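Local coordinates for C2 toxin component I (Clostridium botulinum, PDB 2J3X), which acts as the enzymatic half of the binary C2 toxin, an ADP-ribosyltransferase that modifies actin in the host cell, at residues Gly100-Thr105 against Val162-Arg167; Asp153-Glu158 against Lys180-Leu185; Glu331-Trp336 against Ile403-Ser408; Arg362-Leu367 against Met416-Ile421. The protein carries 2 engineered substitutions. One frame throughout, in Å; residues are numbered along the deposited sequence.

Contact 1 (Gly100-Thr105 against Val162-Arg167); sequences GYVNFT and VIVKTR. With SO4 (sulfate ion), chain P.
With CG1 of Val164 anti to its own backbone N (chi1 -176°) and CG1 of Val102 anti to its carbonyl carbon (chi1 -75°), Val102 CG2 falls between N and the carbonyl carbon and faces Val164 CG1 at 3.4 Å, tighter than ordinary van der Waals contact. On the same face Val102 CG1 packs against Thr166 CG2, the two side chains lying roughly perpendicular, while Thr166 OG1 is hydrogen-bonded to Gly213 O. The other face carries Tyr101, whose CD1 lies 3.4 Å from Ile163 CG2, the Lys165 stem crossing it at a slant. One water donates to Tyr101 OH (2.7 Å) and accepts from Lys165 NZ (3.3 Å); Asp153 is a second partner of the hydroxyl. Two bonds close the antiparallel hydrogen-bonded pair of Gly100 and Thr166: Gly100 N to Thr166 O at 3.2 Å and Thr166 N to Gly100 O at 3.0 Å. Val102 N still reaches Val164 O at 2.8 Å, but the bond is bent. Beyond it the chains diverge, consistent with the 120° between strand directions, and waters bridge Val102 O to Val164 N and Phe104 O to Val162 O. Asn103 ND2 bonds weakly to sulfate O3 (3.3 Å), an ion probably from the crystallisation liquor, also held by Lys50 and Thr51. An inverse gamma turn at Asn103 ends this splayed antiparallel pair, part of the mixed sheet in the N-terminal ADP-ribosyltransferase exoenzyme domain.

Contact 2 (Asp153-Glu158 against Lys180-Leu185); sequences DNSINE and KETVSL
Asn154 and Thr182 meet where a 3-10 turn, 153-155, rests against the chain just entering strand 183-187, at the surface of the N-terminal ADP-ribosyltransferase exoenzyme domain. The turn is closed by the backbone bond from Ile156 N to Asp153 O. From it the Asn154 side chain extends toward the backbone of Glu181, its CG anti to its own carbonyl carbon (chi1 -74°). The acceptor, Glu181 O, lies close to the amide plane of Asn154 and takes a bond of 2.9 Å from ND2, with 154° at the hydrogen; seen from the acceptor, the donor is tilted 18° from the carbonyl plane. Thr182 answers from the other segment: its methyl CG2 sits 3.4 Å from Asn154 O, so an apolar group touches the backbone of the turn while the Asn154 amide bonds the loop leading into the strand. The carboxylate of Glu181 takes little part, OE1 remaining 4.0 Å from Asn154 ND2. Thr182 N is hydrogen-bonded to Asp179 OD1. The neighbouring Ser155 makes its polar link through solvent: one water lies 2.7 Å from Ser155 OG and accepts from Val183 N at 3.0 Å.

Contact 3 (Glu331-Trp336 against Ile403-Ser408); sequences EFIDKW and ITPITS
Ile403 packs its side chain against Phe332, Ile333 and the CB of Trp336, a helix-on-sheet packing in which helix 326-336 covers strand 397-411 of the C-terminal ADP-ribosyltransferase exoenzyme domain. The short segment axes come within 9.0 Å and run nearly antiparallel, at 164°, and no hydrogen bond joins them, so side chains alone make the contact. Its tight part centres on the buried Ile403. There Ile403 CD1 lies 3.6 Å from Trp336 CB, the indole itself leading away, and 4.0 Å from Phe332 CE2, while its other branch, CG2, packs at 3.8 Å on Ile333 CG1, the two isoleucines sliding past each other in opposite directions. The Phe332 ring also meets Phe306 edge-to-face and touches the ring of Phe363.

The other side is thinner. Ile333 and the exposed Pro405 cross at about a right angle, with Ile333 CD1 3.9 Å from Pro405 CG, and this is the proline's link to the helix segment. Asp334 and Lys335 are exposed, and the strand leaves the helix beyond Pro405. Within the helix, Phe332, its CG anti to its backbone N (chi1 -179°), offers one ring face to the indole: Trp336 CG stands 3.9 Å above the plane of the Phe332 ring, offset toward its rim.

Contact 4 (Arg362-Leu367 against Met416-Ile421); sequences RFIFRL and MTQVVI
Strands 363-367 and 416-421 run parallel, their axes 4.6 Å apart at closest and 19° from alignment, with Phe363, Ile364 and Phe365 paired to Val419, Val420 and Ile421. Four backbone bonds alternate across the gap: Val419 N to Arg362 O, Ile364 N to Val419 O, Ile421 N to Ile364 O at 2.7 Å, and Arg366 N to Ile421 O, this last with its donor well above the carbonyl plane.

On the Phe363 and Phe365 face, Ile421 touches both aromatic residues, over a face of the Phe365 ring and at the edge of Phe363. Its CD1 stands 4.2 Å above the plane of the Phe365 ring, toward the rim, and reaches Phe363 CB at 4.0 Å, whereas CG2 contacts Phe365 CE1 at 3.7 Å. Val419 CG2 lies beside Phe363 CD2. The other face pairs Ile364 CD1 with Val420 CG2, and Val420 CG1 supports the stem of Arg366, whose guanidinium goes on to salt bridges with Asp422 and Asp220.

At the start of the pair, Met416, its CG anti to the backbone N (chi1 -176°) and its chain extended as far as the sulfur, sets SD 3.6 Å above the plane of the Arg362 guanidinium, toward its rim. A water at the guanidinium edge accepts from Arg362 NE at 3.0 Å and donates to Thr417 O at 2.6 Å. The buried amide of Gln418 is satisfied by Arg300 and Ser359 O, and NE2 also gives a weak bond to Met416 SD. The parallel pair lies inside the mixed sheet of the C-terminal ADP-ribosyltransferase domain, flanked by 295-301 and 397-411.

In the fold
The four contacts fall into two groups, one in each of the two ADP-ribosyltransferase exoenzyme regions. Contacts 1 and 2 have centres about 11 Å apart and touch: Ile163 CD1 packs on Ile156 CD1 at 3.8 Å. Contacts 3 and 4, with centres about 8 Å apart, share a sheet in which 397-411 and 414-426 are neighbours; Thr404 O meets Val420 N at 2.8 Å, and Ser408 N lies 2.7 Å from Met416 O. The groups do not touch, contacts 1 and 3 coming to about 8 Å between nearest atoms. Bound glycerol, probably from the crystallisation liquor, comes within about 3 Å of the Phe365 side chain and, at contact 3, about 4 Å of that of Pro405.

Contact 1 (Gly100-Thr105 against Val162-Arg167)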
# COMPACT_ATOMS: atom_id res chain seq x y z
N GLY A 100 -10.31 -16.56 9.83
CA GLY A 100 -11.51 -15.77 9.60
C GLY A 100 -11.37 -15.03 8.28
O GLY A 100 -10.57 -15.41 7.44
N TYR A 101 -12.18 -14.00 8.09
CA TYR A 101 -12.35 -13.39 6.78
C TYR A 101 -11.83 -11.97 6.86
O TYR A 101 -12.33 -11.17 7.70
CB TYR A 101 -13.81 -13.33 6.43
CG TYR A 101 -14.48 -14.67 6.37
CD1 TYR A 101 -14.01 -15.66 5.49
CD2 TYR A 101 -15.59 -14.96 7.21
CE1 TYR A 101 -14.69 -16.92 5.40
CE2 TYR A 101 -16.24 -16.25 7.14
CZ TYR A 101 -15.78 -17.19 6.25
OH TYR A 101 -16.38 -18.45 6.15
N VAL A 102 -10.86 -11.62 6.02
CA VAL A 102 -10.35 -10.25 6.08
C VAL A 102 -11.17 -9.28 5.23
O VAL A 102 -11.77 -9.65 4.23
CB VAL A 102 -8.83 -10.17 5.72
CG1 VAL A 102 -7.98 -10.69 6.88
CG2 VAL A 102 -8.48 -10.98 4.47
N ASN A 103 -11.21 -8.02 5.64
CA ASN A 103 -12.07 -7.05 4.94
C ASN A 103 -11.40 -6.50 3.66
O ASN A 103 -10.89 -5.36 3.67
CB ASN A 103 -12.54 -5.96 5.89
CG ASN A 103 -11.41 -5.19 6.58
OD1 ASN A 103 -10.29 -5.68 6.86
ND2 ASN A 103 -11.74 -3.95 6.92
N PHE A 104 -11.34 -7.32 2.60
CA PHE A 104 -10.93 -6.83 1.24
C PHE A 104 -12.12 -6.93 0.32
O PHE A 104 -12.71 -8.03 0.21
CB PHE A 104 -9.79 -7.63 0.60
CG PHE A 104 -8.46 -7.27 1.11
CD1 PHE A 104 -7.97 -7.82 2.32
CD2 PHE A 104 -7.62 -6.47 0.34
CE1 PHE A 104 -6.70 -7.49 2.78
CE2 PHE A 104 -6.38 -6.10 0.82
CZ PHE A 104 -5.91 -6.61 2.02
N THR A 105 -12.45 -5.83 -0.37
CA THR A 105 -13.42 -5.85 -1.47
C THR A 105 -12.75 -6.14 -2.79
O THR A 105 -11.50 -6.06 -2.87
CB THR A 105 -14.12 -4.46 -1.61
OG1 THR A 105 -13.11 -3.51 -1.90
CG2 THR A 105 -14.78 -4.08 -0.29
N VAL A 162 -16.75 -11.48 -3.47
CA VAL A 162 -15.53 -12.23 -3.06
C VAL A 162 -15.45 -12.31 -1.55
O VAL A 162 -15.93 -11.41 -0.81
CB VAL A 162 -14.22 -11.59 -3.62
CG1 VAL A 162 -14.37 -11.44 -5.14
CG2 VAL A 162 -13.92 -10.27 -2.90
N ILE A 163 -14.82 -13.38 -1.07
CA ILE A 163 -14.61 -13.61 0.38
C ILE A 163 -13.13 -13.95 0.47
O ILE A 163 -12.67 -14.78 -0.27
CB ILE A 163 -15.47 -14.79 0.92
CG1 ILE A 163 -16.98 -14.46 0.89
CG2 ILE A 163 -15.14 -15.10 2.38
CD1 ILE A 163 -17.79 -15.72 0.95
N VAL A 164 -12.39 -13.28 1.36
CA VAL A 164 -11.01 -13.58 1.54
C VAL A 164 -10.77 -14.18 2.91
O VAL A 164 -10.98 -13.50 3.89
CB VAL A 164 -10.16 -12.26 1.37
CG1 VAL A 164 -8.65 -12.56 1.47
CG2 VAL A 164 -10.50 -11.61 -0.00
N LYS A 165 -10.37 -15.44 2.94
CA LYS A 165 -10.18 -16.20 4.21
C LYS A 165 -8.67 -16.34 4.44
O LYS A 165 -7.92 -16.56 3.49
CB LYS A 165 -10.80 -17.60 4.05
CG LYS A 165 -10.81 -18.43 5.31
CD LYS A 165 -11.56 -19.76 5.07
CE LYS A 165 -11.57 -20.58 6.29
NZ LYS A 165 -12.35 -21.84 5.90
N THR A 166 -8.23 -16.13 5.67
CA THR A 166 -6.83 -16.20 6.00
C THR A 166 -6.66 -16.76 7.40
O THR A 166 -7.62 -16.96 8.12
CB THR A 166 -6.12 -14.81 5.87
OG1 THR A 166 -4.70 -15.01 5.90
CG2 THR A 166 -6.53 -13.88 7.00
N ARG A 167 -5.42 -17.02 7.77
CA ARG A 167 -5.04 -17.46 9.12
C ARG A 167 -4.05 -16.44 9.69
O ARG A 167 -3.00 -16.18 9.08
CB ARG A 167 -4.39 -18.83 8.97
CG ARG A 167 -3.78 -19.45 10.24
CD ARG A 167 -3.42 -20.88 9.91
NE ARG A 167 -3.23 -21.66 11.13
CZ ARG A 167 -3.83 -22.81 11.46
NH1 ARG A 167 -4.72 -23.41 10.65
NH2 ARG A 167 -3.53 -23.36 12.62
S SO4 P . -14.04 0.01 7.28
O1 SO4 P . -14.58 -0.29 8.61
O2 SO4 P . -12.86 0.89 7.33
O3 SO4 P . -13.64 -1.23 6.61
O4 SO4 P . -15.07 0.75 6.55
O HOH W 1 -15.31 -20.71 5.07
O HOH W 2 -13.64 -11.20 2.97
O HOH W 3 -14.50 -9.63 0.94

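Contact 2 (Asp153-Glu158 against Lys180-Leu185)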
# COMPACT_ATOMS: atom_id res chain seq x y z
N ASP A 153 -19.64 -16.45 9.53
CA ASP A 153 -20.23 -16.04 8.22
C ASP A 153 -21.15 -14.83 8.34
O ASP A 153 -21.56 -14.27 7.31
CB ASP A 153 -20.95 -17.18 7.50
CG ASP A 153 -20.02 -18.24 6.99
OD1 ASP A 153 -18.79 -18.21 7.23
OD2 ASP A 153 -20.56 -19.15 6.32
N ASN A 154 -21.50 -14.41 9.57
CA ASN A 154 -22.25 -13.17 9.74
C ASN A 154 -21.46 -11.96 9.24
O ASN A 154 -22.04 -10.90 8.97
CB ASN A 154 -22.68 -12.96 11.20
CG ASN A 154 -23.82 -13.86 11.59
OD1 ASN A 154 -24.41 -14.53 10.74
ND2 ASN A 154 -24.12 -13.92 12.87
N SER A 155 -20.14 -12.14 9.11
CA SER A 155 -19.27 -11.09 8.64
C SER A 155 -19.32 -10.93 7.13
O SER A 155 -18.90 -9.90 6.65
CB SER A 155 -17.83 -11.30 9.07
OG SER A 155 -17.73 -11.07 10.48
N ILE A 156 -19.84 -11.92 6.41
CA ILE A 156 -19.89 -11.85 4.95
C ILE A 156 -20.99 -10.89 4.49
O ILE A 156 -22.15 -11.08 4.87
CB ILE A 156 -20.09 -13.24 4.35
CG1 ILE A 156 -18.91 -14.14 4.72
CG2 ILE A 156 -20.29 -13.16 2.80
CD1 ILE A 156 -19.20 -15.61 4.44
N ASN A 157 -20.62 -9.85 3.74
CA ASN A 157 -21.58 -8.96 3.09
C ASN A 157 -22.04 -9.65 1.80
O ASN A 157 -21.24 -9.82 0.88
CB ASN A 157 -20.86 -7.65 2.75
CG ASN A 157 -21.79 -6.61 2.13
OD1 ASN A 157 -22.83 -6.94 1.54
ND2 ASN A 157 -21.40 -5.34 2.26
N GLU A 158 -23.31 -10.05 1.73
CA GLU A 158 -23.82 -10.83 0.60
C GLU A 158 -23.68 -10.06 -0.72
O GLU A 158 -23.60 -10.66 -1.80
CB GLU A 158 -25.29 -11.23 0.80
CG GLU A 158 -26.32 -10.09 0.71
CD GLU A 158 -27.76 -10.56 0.91
OE1 GLU A 158 -27.96 -11.69 1.37
OE2 GLU A 158 -28.71 -9.78 0.62
N LYS A 180 -23.93 -6.29 17.00
CA LYS A 180 -24.95 -7.25 17.43
C LYS A 180 -24.67 -8.63 16.85
O LYS A 180 -24.75 -9.60 17.59
CB LYS A 180 -26.40 -6.78 17.16
CG LYS A 180 -27.48 -7.68 17.86
CD LYS A 180 -28.92 -7.54 17.26
CE LYS A 180 -29.74 -6.43 17.97
NZ LYS A 180 -29.20 -5.02 17.77
N GLU A 181 -24.36 -8.74 15.56
CA GLU A 181 -24.30 -10.07 14.96
C GLU A 181 -22.91 -10.53 14.52
O GLU A 181 -22.73 -11.71 14.14
CB GLU A 181 -25.29 -10.21 13.81
CG GLU A 181 -26.78 -10.14 14.22
CD GLU A 181 -27.26 -11.32 15.08
OE1 GLU A 181 -26.44 -12.14 15.58
OE2 GLU A 181 -28.50 -11.44 15.26
N THR A 182 -21.95 -9.62 14.55
CA THR A 182 -20.59 -9.95 14.12
C THR A 182 -19.57 -9.82 15.23
O THR A 182 -19.67 -8.97 16.12
CB THR A 182 -20.03 -9.13 12.91
OG1 THR A 182 -19.77 -7.79 13.32
CG2 THR A 182 -20.97 -9.16 11.68
N VAL A 183 -18.52 -10.63 15.11
CA VAL A 183 -17.39 -10.55 16.01
C VAL A 183 -16.14 -10.51 15.14
O VAL A 183 -16.03 -11.31 14.20
CB VAL A 183 -17.36 -11.79 16.94
CG1 VAL A 183 -16.27 -11.62 18.02
CG2 VAL A 183 -18.73 -11.99 17.57
N SER A 184 -15.19 -9.63 15.45
CA SER A 184 -13.99 -9.49 14.61
C SER A 184 -12.74 -9.24 15.43
O SER A 184 -12.79 -8.65 16.53
CB SER A 184 -14.13 -8.31 13.61
OG SER A 184 -15.27 -8.46 12.80
N LEU A 185 -11.62 -9.69 14.92
CA LEU A 185 -10.34 -9.20 15.48
C LEU A 185 -9.99 -7.91 14.75
O LEU A 185 -10.38 -7.71 13.60
CB LEU A 185 -9.19 -10.17 15.28
CG LEU A 185 -9.40 -11.65 15.67
CD1 LEU A 185 -8.15 -12.45 15.59
CD2 LEU A 185 -10.01 -11.72 17.11
O HOH W 4 -18.73 -12.34 12.66

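Contact 3 (Glu331-Trp336 against Ile403-Ser408)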
# COMPACT_ATOMS: atom_id res chain seq x y z
N GLU A 331 -13.15 6.80 -13.00
CA GLU A 331 -12.66 6.81 -14.35
C GLU A 331 -11.17 6.48 -14.37
O GLU A 331 -10.71 5.66 -15.17
CB GLU A 331 -12.89 8.20 -14.97
CG GLU A 331 -14.37 8.41 -15.32
CD GLU A 331 -14.72 9.89 -15.45
OE1 GLU A 331 -13.80 10.74 -15.43
OE2 GLU A 331 -15.94 10.18 -15.56
N PHE A 332 -10.42 7.16 -13.52
CA PHE A 332 -8.97 7.01 -13.51
C PHE A 332 -8.56 5.58 -13.09
O PHE A 332 -7.67 5.00 -13.71
CB PHE A 332 -8.31 8.04 -12.55
CG PHE A 332 -6.82 7.95 -12.53
CD1 PHE A 332 -6.06 8.63 -13.50
CD2 PHE A 332 -6.15 7.21 -11.52
CE1 PHE A 332 -4.67 8.55 -13.51
CE2 PHE A 332 -4.73 7.13 -11.52
CZ PHE A 332 -3.99 7.75 -12.53
N ILE A 333 -9.21 5.06 -12.05
CA ILE A 333 -8.88 3.71 -11.55
C ILE A 333 -9.21 2.69 -12.63
O ILE A 333 -8.38 1.79 -12.92
CB ILE A 333 -9.64 3.43 -10.25
CG1 ILE A 333 -9.08 4.34 -9.14
CG2 ILE A 333 -9.56 1.91 -9.85
CD1 ILE A 333 -10.02 4.56 -7.92
N ASP A 334 -10.37 2.86 -13.28
CA ASP A 334 -10.79 1.86 -14.29
C ASP A 334 -9.86 1.86 -15.50
O ASP A 334 -9.51 0.80 -16.07
CB ASP A 334 -12.23 2.09 -14.70
CG ASP A 334 -13.22 1.64 -13.63
OD1 ASP A 334 -12.79 1.19 -12.53
OD2 ASP A 334 -14.41 1.77 -13.88
N LYS A 335 -9.45 3.06 -15.91
CA LYS A 335 -8.56 3.16 -17.05
C LYS A 335 -7.15 2.64 -16.77
O LYS A 335 -6.54 1.93 -17.59
CB LYS A 335 -8.47 4.62 -17.54
CG LYS A 335 -7.47 4.78 -18.66
CD LYS A 335 -7.49 6.17 -19.20
CE LYS A 335 -6.37 6.28 -20.21
NZ LYS A 335 -6.29 7.68 -20.81
N TRP A 336 -6.62 3.00 -15.61
CA TRP A 336 -5.15 2.84 -15.41
C TRP A 336 -4.77 1.57 -14.70
O TRP A 336 -3.61 1.17 -14.74
CB TRP A 336 -4.55 4.07 -14.69
CG TRP A 336 -4.46 5.24 -15.68
CD1 TRP A 336 -5.39 6.23 -15.90
CD2 TRP A 336 -3.42 5.45 -16.63
NE1 TRP A 336 -4.98 7.05 -16.95
CE2 TRP A 336 -3.76 6.61 -17.38
CE3 TRP A 336 -2.21 4.81 -16.88
CZ2 TRP A 336 -2.94 7.09 -18.38
CZ3 TRP A 336 -1.38 5.30 -17.88
CH2 TRP A 336 -1.78 6.42 -18.64
N ILE A 403 -5.00 0.84 -7.63
CA ILE A 403 -4.98 2.27 -7.40
C ILE A 403 -5.98 2.52 -6.33
O ILE A 403 -7.19 2.20 -6.47
CB ILE A 403 -5.37 3.08 -8.69
CG1 ILE A 403 -4.36 2.80 -9.79
CG2 ILE A 403 -5.34 4.61 -8.38
CD1 ILE A 403 -4.92 3.15 -11.21
N THR A 404 -5.50 3.12 -5.25
CA THR A 404 -6.30 3.37 -4.06
C THR A 404 -6.49 4.87 -3.78
O THR A 404 -5.50 5.57 -3.58
CB THR A 404 -5.56 2.77 -2.84
OG1 THR A 404 -5.43 1.33 -3.05
CG2 THR A 404 -6.43 2.98 -1.62
N PRO A 405 -7.73 5.35 -3.74
CA PRO A 405 -7.90 6.82 -3.43
C PRO A 405 -7.64 7.10 -1.94
O PRO A 405 -7.99 6.26 -1.08
CB PRO A 405 -9.41 7.08 -3.68
CG PRO A 405 -9.94 5.83 -4.27
CD PRO A 405 -9.01 4.67 -3.92
N ILE A 406 -7.10 8.28 -1.64
CA ILE A 406 -6.88 8.67 -0.26
C ILE A 406 -7.14 10.15 -0.15
O ILE A 406 -7.29 10.84 -1.18
CB ILE A 406 -5.42 8.41 0.18
CG1 ILE A 406 -4.42 9.26 -0.65
CG2 ILE A 406 -5.07 6.90 0.09
CD1 ILE A 406 -3.04 9.40 0.01
N THR A 407 -7.13 10.65 1.07
CA THR A 407 -7.18 12.08 1.24
C THR A 407 -5.92 12.47 1.98
O THR A 407 -5.87 12.24 3.21
CB THR A 407 -8.40 12.47 2.12
OG1 THR A 407 -9.62 11.97 1.54
CG2 THR A 407 -8.49 13.97 2.32
N SER A 408 -4.95 13.10 1.30
CA SER A 408 -3.67 13.46 1.95
C SER A 408 -3.83 14.77 2.73
O SER A 408 -4.56 15.68 2.29
CB SER A 408 -2.56 13.62 0.94
OG SER A 408 -1.27 13.85 1.53

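Contact 4 (Arg362-Leu367 against Met416-Ile421)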
# COMPACT_ATOMS: atom_id res chain seq x y z
N ARG A 362 -0.47 14.63 -6.83
CA ARG A 362 -1.61 13.73 -6.48
C ARG A 362 -1.37 12.27 -6.85
O ARG A 362 -2.13 11.38 -6.42
CB ARG A 362 -2.87 14.24 -7.24
CG ARG A 362 -3.30 15.63 -6.78
CD ARG A 362 -4.35 16.17 -7.75
NE ARG A 362 -4.88 17.46 -7.27
CZ ARG A 362 -4.30 18.64 -7.45
NH1 ARG A 362 -3.15 18.76 -8.09
NH2 ARG A 362 -4.89 19.72 -7.00
N PHE A 363 -0.37 12.00 -7.68
CA PHE A 363 -0.24 10.63 -8.24
C PHE A 363 0.97 9.96 -7.56
O PHE A 363 2.12 10.25 -7.89
CB PHE A 363 -0.14 10.65 -9.77
CG PHE A 363 -1.35 11.31 -10.42
CD1 PHE A 363 -1.38 12.71 -10.62
CD2 PHE A 363 -2.45 10.56 -10.79
CE1 PHE A 363 -2.49 13.35 -11.19
CE2 PHE A 363 -3.61 11.18 -11.38
CZ PHE A 363 -3.62 12.61 -11.59
N ILE A 364 0.69 9.09 -6.59
CA ILE A 364 1.75 8.56 -5.74
C ILE A 364 2.07 7.16 -6.22
O ILE A 364 1.32 6.25 -5.95
CB ILE A 364 1.28 8.47 -4.28
CG1 ILE A 364 0.72 9.81 -3.75
CG2 ILE A 364 2.41 7.87 -3.39
CD1 ILE A 364 -0.35 9.63 -2.61
N PHE A 365 3.19 6.97 -6.92
CA PHE A 365 3.60 5.63 -7.32
C PHE A 365 4.20 4.93 -6.13
O PHE A 365 5.14 5.45 -5.53
CB PHE A 365 4.58 5.60 -8.45
CG PHE A 365 3.92 5.79 -9.80
CD1 PHE A 365 3.36 4.71 -10.47
CD2 PHE A 365 3.83 7.06 -10.35
CE1 PHE A 365 2.75 4.88 -11.74
CE2 PHE A 365 3.21 7.23 -11.62
CZ PHE A 365 2.67 6.13 -12.29
N ARG A 366 3.57 3.81 -5.78
CA ARG A 366 4.04 2.95 -4.66
C ARG A 366 4.67 1.77 -5.41
O ARG A 366 4.01 0.81 -5.80
CB ARG A 366 2.81 2.60 -3.77
CG ARG A 366 3.24 1.63 -2.60
CD ARG A 366 2.16 1.52 -1.56
NE ARG A 366 2.57 0.56 -0.53
CZ ARG A 366 2.12 -0.70 -0.43
NH1 ARG A 366 1.19 -1.14 -1.28
NH2 ARG A 366 2.59 -1.50 0.58
N LEU A 367 5.98 1.85 -5.65
CA LEU A 367 6.67 0.96 -6.59
C LEU A 367 7.24 -0.21 -5.81
O LEU A 367 8.00 0.01 -4.88
CB LEU A 367 7.87 1.68 -7.26
CG LEU A 367 7.38 2.91 -8.05
CD1 LEU A 367 8.57 3.70 -8.56
CD2 LEU A 367 6.47 2.44 -9.21
N MET A 416 -6.12 17.03 0.27
CA MET A 416 -6.19 16.87 -1.17
C MET A 416 -6.50 15.39 -1.48
O MET A 416 -5.89 14.49 -0.88
CB MET A 416 -4.86 17.33 -1.80
CG MET A 416 -4.87 17.29 -3.30
SD MET A 416 -3.27 17.73 -4.03
CE MET A 416 -2.84 18.99 -2.89
N THR A 417 -7.43 15.15 -2.39
CA THR A 417 -7.65 13.77 -2.86
C THR A 417 -6.47 13.40 -3.74
O THR A 417 -6.08 14.08 -4.72
CB THR A 417 -8.98 13.61 -3.62
OG1 THR A 417 -10.06 13.98 -2.76
CG2 THR A 417 -9.19 12.18 -4.03
N GLN A 418 -5.89 12.26 -3.38
CA GLN A 418 -4.74 11.73 -4.11
C GLN A 418 -4.92 10.24 -4.32
O GLN A 418 -5.87 9.66 -3.80
CB GLN A 418 -3.44 11.97 -3.33
CG GLN A 418 -3.30 13.45 -2.85
CD GLN A 418 -1.89 13.82 -2.44
OE1 GLN A 418 -1.13 13.00 -1.93
NE2 GLN A 418 -1.55 15.10 -2.58
N VAL A 419 -4.04 9.65 -5.11
CA VAL A 419 -4.21 8.20 -5.40
C VAL A 419 -2.88 7.52 -5.17
O VAL A 419 -1.82 7.99 -5.68
CB VAL A 419 -4.72 7.95 -6.85
CG1 VAL A 419 -6.26 8.34 -7.01
CG2 VAL A 419 -3.77 8.62 -7.93
N VAL A 420 -2.95 6.35 -4.50
CA VAL A 420 -1.75 5.52 -4.32
C VAL A 420 -1.76 4.43 -5.38
O VAL A 420 -2.68 3.60 -5.40
CB VAL A 420 -1.79 4.91 -2.88
CG1 VAL A 420 -0.60 3.95 -2.65
CG2 VAL A 420 -1.79 6.10 -1.84
N ILE A 421 -0.75 4.47 -6.24
CA ILE A 421 -0.73 3.65 -7.44
C ILE A 421 0.28 2.51 -7.19
O ILE A 421 1.51 2.69 -7.30
CB ILE A 421 -0.30 4.52 -8.66
CG1 ILE A 421 -1.33 5.68 -8.85
CG2 ILE A 421 -0.26 3.61 -9.94
CD1 ILE A 421 -0.84 6.69 -9.93
O HOH W 5 -7.15 16.12 -5.87